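Local coordinates for protein putative aminotransferase (Actinomadura melliaura, PDB 4ZWV) that probably acts as a pyridoxal 5'-phosphate-dependent sugar aminotransferase in the biosynthesis of the aminopentose of the indolocarbazole AT2433, at residues Pro156-Ala168 with Leu175-Gln187. Residues are numbered along the deposited sequence; the frame is centred on the assembly and turned at random.
With GOL (glycerol), chain C.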
loop_
_atom_site.group_PDB
_atom_site.type_symbol
_atom_site.label_atom_id
_atom_site.label_comp_id
_atom_site.label_asym_id
_atom_site.label_seq_id
_atom_site.Cartn_x
_atom_site.Cartn_y
_atom_site.Cartn_z
ATOM N N PRO A 156 -16.879 7.666 20.506
ATOM C CA PRO A 156 -16.097 7.683 19.263
ATOM C C PRO A 156 -14.659 7.247 19.498
ATOM O O PRO A 156 -14.048 7.649 20.492
ATOM C CB PRO A 156 -16.150 9.152 18.826
ATOM C CG PRO A 156 -17.336 9.726 19.525
ATOM C CD PRO A 156 -17.442 8.988 20.831
ATOM N N ALA A 157 -14.136 6.436 18.593
ATOM C CA ALA A 157 -12.756 6.004 18.676
ATOM C C ALA A 157 -11.817 7.132 18.319
ATOM O O ALA A 157 -12.142 7.973 17.485
ATOM C CB ALA A 157 -12.517 4.828 17.758
ATOM N N VAL A 158 -10.652 7.137 18.953
ATOM C CA VAL A 158 -9.572 8.041 18.577
ATOM C C VAL A 158 -8.466 7.242 17.911
ATOM O O VAL A 158 -8.057 6.193 18.416
ATOM C CB VAL A 158 -8.993 8.783 19.800
ATOM C CG1 VAL A 158 -7.695 9.512 19.424
ATOM C CG2 VAL A 158 -10.003 9.758 20.337
ATOM N N ILE A 159 -7.994 7.736 16.769
ATOM C CA ILE A 159 -6.791 7.215 16.144
ATOM C C ILE A 159 -5.751 8.329 16.188
ATOM O O ILE A 159 -6.022 9.443 15.740
ATOM C CB ILE A 159 -7.032 6.784 14.696
ATOM C CG1 ILE A 159 -8.053 5.642 14.646
ATOM C CG2 ILE A 159 -5.705 6.369 14.055
ATOM C CD1 ILE A 159 -8.687 5.474 13.254
ATOM N N GLU A 160 -4.586 8.042 16.761
ATOM C CA GLU A 160 -3.506 9.019 16.844
ATOM C C GLU A 160 -2.543 8.867 15.680
ATOM O O GLU A 160 -1.934 7.804 15.509
ATOM C CB GLU A 160 -2.720 8.867 18.152
ATOM C CG GLU A 160 -3.523 9.132 19.422
ATOM C CD GLU A 160 -2.700 8.867 20.673
ATOM O OE1 GLU A 160 -1.488 9.192 20.678
ATOM O OE2 GLU A 160 -3.249 8.314 21.643
ATOM N N ASP A 161 -2.409 9.927 14.889
ATOM C CA ASP A 161 -1.439 9.953 13.794
ATOM C C ASP A 161 -0.125 10.439 14.384
ATOM O O ASP A 161 0.035 11.625 14.691
ATOM C CB ASP A 161 -1.932 10.849 12.648
ATOM C CG ASP A 161 -0.964 10.909 11.479
ATOM O OD1 ASP A 161 0.208 10.527 11.629
ATOM O OD2 ASP A 161 -1.382 11.342 10.388
ATOM N N CYS A 162 0.805 9.499 14.537
ATOM C CA CYS A 162 2.086 9.750 15.182
ATOM C C CYS A 162 3.223 9.808 14.179
ATOM O O CYS A 162 4.374 9.603 14.552
ATOM C CB CYS A 162 2.390 8.651 16.207
ATOM S SG CYS A 162 1.134 8.440 17.497
ATOM N N ALA A 163 2.914 10.061 12.911
ATOM C CA ALA A 163 3.946 10.065 11.868
ATOM C C ALA A 163 5.148 10.964 12.164
ATOM O O ALA A 163 6.283 10.629 11.800
ATOM C CB ALA A 163 3.335 10.472 10.535
ATOM N N HIS A 164 4.903 12.104 12.817
ATOM C CA HIS A 164 5.965 13.068 13.113
ATOM C C HIS A 164 6.560 12.879 14.493
ATOM O O HIS A 164 7.435 13.650 14.905
ATOM C CB HIS A 164 5.435 14.501 13.037
ATOM C CG HIS A 164 5.068 14.933 11.661
ATOM N ND1 HIS A 164 4.524 16.170 11.392
ATOM C CD2 HIS A 164 5.185 14.304 10.470
ATOM C CE1 HIS A 164 4.320 16.283 10.092
ATOM N NE2 HIS A 164 4.709 15.163 9.509
ATOM N N ALA A 165 6.073 11.872 15.210
ATOM C CA ALA A 165 6.275 11.836 16.654
ATOM C C ALA A 165 6.896 10.539 17.165
ATOM O O ALA A 165 6.686 10.148 18.312
ATOM C CB ALA A 165 4.940 12.097 17.355
ATOM N N TRP A 166 7.708 9.879 16.343
ATOM C CA TRP A 166 8.473 8.768 16.883
ATOM C C TRP A 166 9.286 9.231 18.106
ATOM O O TRP A 166 9.936 10.280 18.083
ATOM C CB TRP A 166 9.417 8.154 15.831
ATOM C CG TRP A 166 10.128 6.974 16.424
ATOM C CD1 TRP A 166 11.419 6.925 16.865
ATOM C CD2 TRP A 166 9.557 5.689 16.708
ATOM N NE1 TRP A 166 11.689 5.683 17.387
ATOM C CE2 TRP A 166 10.561 4.910 17.315
ATOM C CE3 TRP A 166 8.292 5.128 16.519
ATOM C CZ2 TRP A 166 10.345 3.593 17.714
ATOM C CZ3 TRP A 166 8.073 3.827 16.927
ATOM C CH2 TRP A 166 9.095 3.073 17.515
ATOM N N GLY A 167 9.220 8.450 19.178
ATOM C CA GLY A 167 9.965 8.743 20.385
ATOM C C GLY A 167 9.337 9.781 21.304
ATOM O O GLY A 167 9.930 10.133 22.324
ATOM N N ALA A 168 8.164 10.299 20.936
ATOM C CA ALA A 168 7.507 11.318 21.762
ATOM C C ALA A 168 6.805 10.685 22.948
ATOM O O ALA A 168 6.486 9.492 22.924
ATOM C CB ALA A 168 6.511 12.126 20.932
ATOM N N LEU A 175 4.005 7.736 23.609
ATOM C CA LEU A 175 2.928 7.570 22.640
ATOM C C LEU A 175 2.809 6.096 22.254
ATOM O O LEU A 175 3.822 5.384 22.148
ATOM C CB LEU A 175 3.150 8.427 21.394
ATOM C CG LEU A 175 3.154 9.942 21.599
ATOM C CD1 LEU A 175 3.226 10.622 20.241
ATOM C CD2 LEU A 175 1.911 10.401 22.389
ATOM N N GLY A 176 1.572 5.647 22.079
ATOM C CA GLY A 176 1.284 4.231 21.892
ATOM C C GLY A 176 0.663 3.584 23.125
ATOM O O GLY A 176 0.129 2.480 23.051
ATOM N N SER A 177 0.710 4.264 24.269
ATOM C CA SER A 177 0.264 3.656 25.519
ATOM C C SER A 177 -0.783 4.483 26.255
ATOM O O SER A 177 -0.886 4.408 27.483
ATOM C CB SER A 177 1.456 3.419 26.457
ATOM O OG SER A 177 2.304 2.393 25.965
ATOM N N HIS A 178 -1.577 5.250 25.511
ATOM C CA HIS A 178 -2.592 6.093 26.148
ATOM C C HIS A 178 -4.014 5.583 25.894
ATOM O O HIS A 178 -4.987 6.277 26.161
ATOM C CB HIS A 178 -2.455 7.546 25.673
ATOM C CG HIS A 178 -1.150 8.178 26.040
ATOM N ND1 HIS A 178 -0.039 8.114 25.226
ATOM C CD2 HIS A 178 -0.773 8.877 27.138
ATOM C CE1 HIS A 178 0.966 8.749 25.807
ATOM N NE2 HIS A 178 0.544 9.227 26.964
ATOM N N GLY A 179 -4.141 4.352 25.404
ATOM C CA GLY A 179 -5.455 3.749 25.261
ATOM C C GLY A 179 -6.111 3.901 23.890
ATOM O O GLY A 179 -7.240 3.440 23.691
ATOM N N ASN A 180 -5.429 4.580 22.969
ATOM C CA ASN A 180 -5.909 4.747 21.601
ATOM C C ASN A 180 -5.039 3.978 20.629
ATOM O O ASN A 180 -3.847 3.768 20.886
ATOM C CB ASN A 180 -5.901 6.216 21.163
ATOM C CG ASN A 180 -6.571 7.124 22.150
ATOM O OD1 ASN A 180 -7.713 6.888 22.553
ATOM N ND2 ASN A 180 -5.858 8.174 22.565
HETATM N N MSE A 181 -5.621 3.592 19.501
HETATM C CA MSE A 181 -4.817 3.134 18.379
HETATM C C MSE A 181 -3.889 4.244 17.937
HETATM O O MSE A 181 -4.297 5.404 17.866
HETATM C CB MSE A 181 -5.700 2.694 17.207
HETATM C CG MSE A 181 -6.482 1.421 17.499
HETATM SE SE MSE A 181 -7.302 0.701 15.901
HETATM C CE MSE A 181 -8.890 1.811 15.925
ATOM N N CYS A 182 -2.645 3.884 17.638
ATOM C CA CYS A 182 -1.640 4.840 17.179
ATOM C C CYS A 182 -1.022 4.353 15.898
ATOM O O CYS A 182 -0.826 3.149 15.732
ATOM C CB CYS A 182 -0.525 5.014 18.194
ATOM S SG CYS A 182 -1.073 5.782 19.702
ATOM N N VAL A 183 -0.711 5.278 15.002
ATOM C CA VAL A 183 -0.003 4.913 13.771
ATOM C C VAL A 183 1.282 5.707 13.641
ATOM O O VAL A 183 1.266 6.938 13.589
ATOM C CB VAL A 183 -0.850 5.134 12.494
ATOM C CG1 VAL A 183 -0.046 4.677 11.253
ATOM C CG2 VAL A 183 -2.182 4.381 12.589
ATOM N N PHE A 184 2.399 4.987 13.623
ATOM C CA PHE A 184 3.702 5.587 13.370
ATOM C C PHE A 184 4.088 5.412 11.907
ATOM O O PHE A 184 3.636 4.475 11.263
ATOM C CB PHE A 184 4.758 4.948 14.267
ATOM C CG PHE A 184 4.532 5.198 15.731
ATOM C CD1 PHE A 184 3.764 4.321 16.487
ATOM C CD2 PHE A 184 5.077 6.316 16.341
ATOM C CE1 PHE A 184 3.553 4.547 17.848
ATOM C CE2 PHE A 184 4.872 6.554 17.703
ATOM C CZ PHE A 184 4.114 5.668 18.457
ATOM N N SER A 185 4.898 6.333 11.393
ATOM C CA SER A 185 5.404 6.253 10.023
ATOM C C SER A 185 6.908 6.062 10.002
ATOM O O SER A 185 7.633 6.755 10.734
ATOM C CB SER A 185 5.071 7.517 9.235
ATOM O OG SER A 185 5.788 7.515 7.995
ATOM N N PHE A 186 7.358 5.149 9.135
ATOM C CA PHE A 186 8.786 4.947 8.904
ATOM C C PHE A 186 9.140 5.283 7.456
ATOM O O PHE A 186 10.065 4.713 6.863
ATOM C CB PHE A 186 9.186 3.507 9.253
ATOM C CG PHE A 186 8.738 3.070 10.623
ATOM C CD1 PHE A 186 8.896 3.903 11.730
ATOM C CD2 PHE A 186 8.148 1.831 10.800
ATOM C CE1 PHE A 186 8.475 3.488 12.993
ATOM C CE2 PHE A 186 7.723 1.419 12.047
ATOM C CZ PHE A 186 7.889 2.255 13.152
ATOM N N GLN A 187 8.407 6.235 6.894
ATOM C CA GLN A 187 8.735 6.775 5.574
ATOM C C GLN A 187 10.142 7.389 5.586
ATOM O O GLN A 187 10.652 7.763 6.648
ATOM C CB GLN A 187 7.687 7.814 5.172
ATOM C CG GLN A 187 7.722 8.218 3.707
ATOM C CD GLN A 187 8.629 9.399 3.433
ATOM O OE1 GLN A 187 8.966 10.166 4.338
ATOM N NE2 GLN A 187 9.036 9.545 2.179
HETATM C C1 GOL C . -10.166 2.135 19.877
HETATM O O1 GOL C . -10.710 1.416 20.963
HETATM C C2 GOL C . -9.391 3.349 20.384
HETATM O O2 GOL C . -8.522 3.752 19.341
HETATM C C3 GOL C . -10.399 4.447 20.741
HETATM O O3 GOL C . -9.862 5.558 21.446
HETATM O O HOH W 1 -2.547 5.475 22.812
HETATM O O HOH W 2 -0.438 7.462 22.594
HETATM O O HOH W 3 0.844 8.054 10.561
HETATM O O HOH W 4 6.323 7.823 13.459
HETATM O O HOH W 5 6.422 6.599 21.590
#
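With CG anti to its carbonyl carbon (chi1 -63°) and the chain extended beyond it, E160 reaches N180, whose own chi1 of -50° turns its amide to meet the carboxylate. E160 lies on strand 157-161 and N180 in the loop that leads into its parallel neighbour, strand 181-185, in the mixed sheet of the pyridoxal-phosphate-binding domain of this DegT/DnrJ/EryC1-family protein. N180 ND2 donates to E160 OE2 on its anti side at 2.8 Å, the amide and carboxylate planes standing 72° apart. Two waters join the carboxylate to the loop: one links OE2 to the backbone N of H178 and of N180, the other links OE1 to the backbone N of G176. OE1 is also hydrogen-bonded to H130 NE2, so this buried group is held at both oxygens. Replacing this glutamate with an alanine would take away the acceptor of N180 ND2 and the partner of H130, and is likely to leave a gap beside C182 SG. Along the strands, E160 N donates to M181 O (2.9 Å), V183 N to E160 O and C162 N to V183 O. A glycerol, probably from the crystallisation liquor, bridges V158 and M181, its O2 donating to V158 O and accepting from M181 N. At the other end the F184 ring lies between C162 and W166: C162 CB sits over one face, 3.9 Å from the ring centroid, while W166 turns its edge to the opposite face in a T-shaped pair. F186 meets the W166 ring through its own edge, the planes steeply inclined, completing an aromatic cluster. Close by is the cofactor site, to which H164 and S185 belong; S185 OG bonds the phosphate of the modified lysine at position 190 and accepts from Q187 N (3.1 Å) in an ST turn, while A163 CB packs against S185 CB at 3.7 Å.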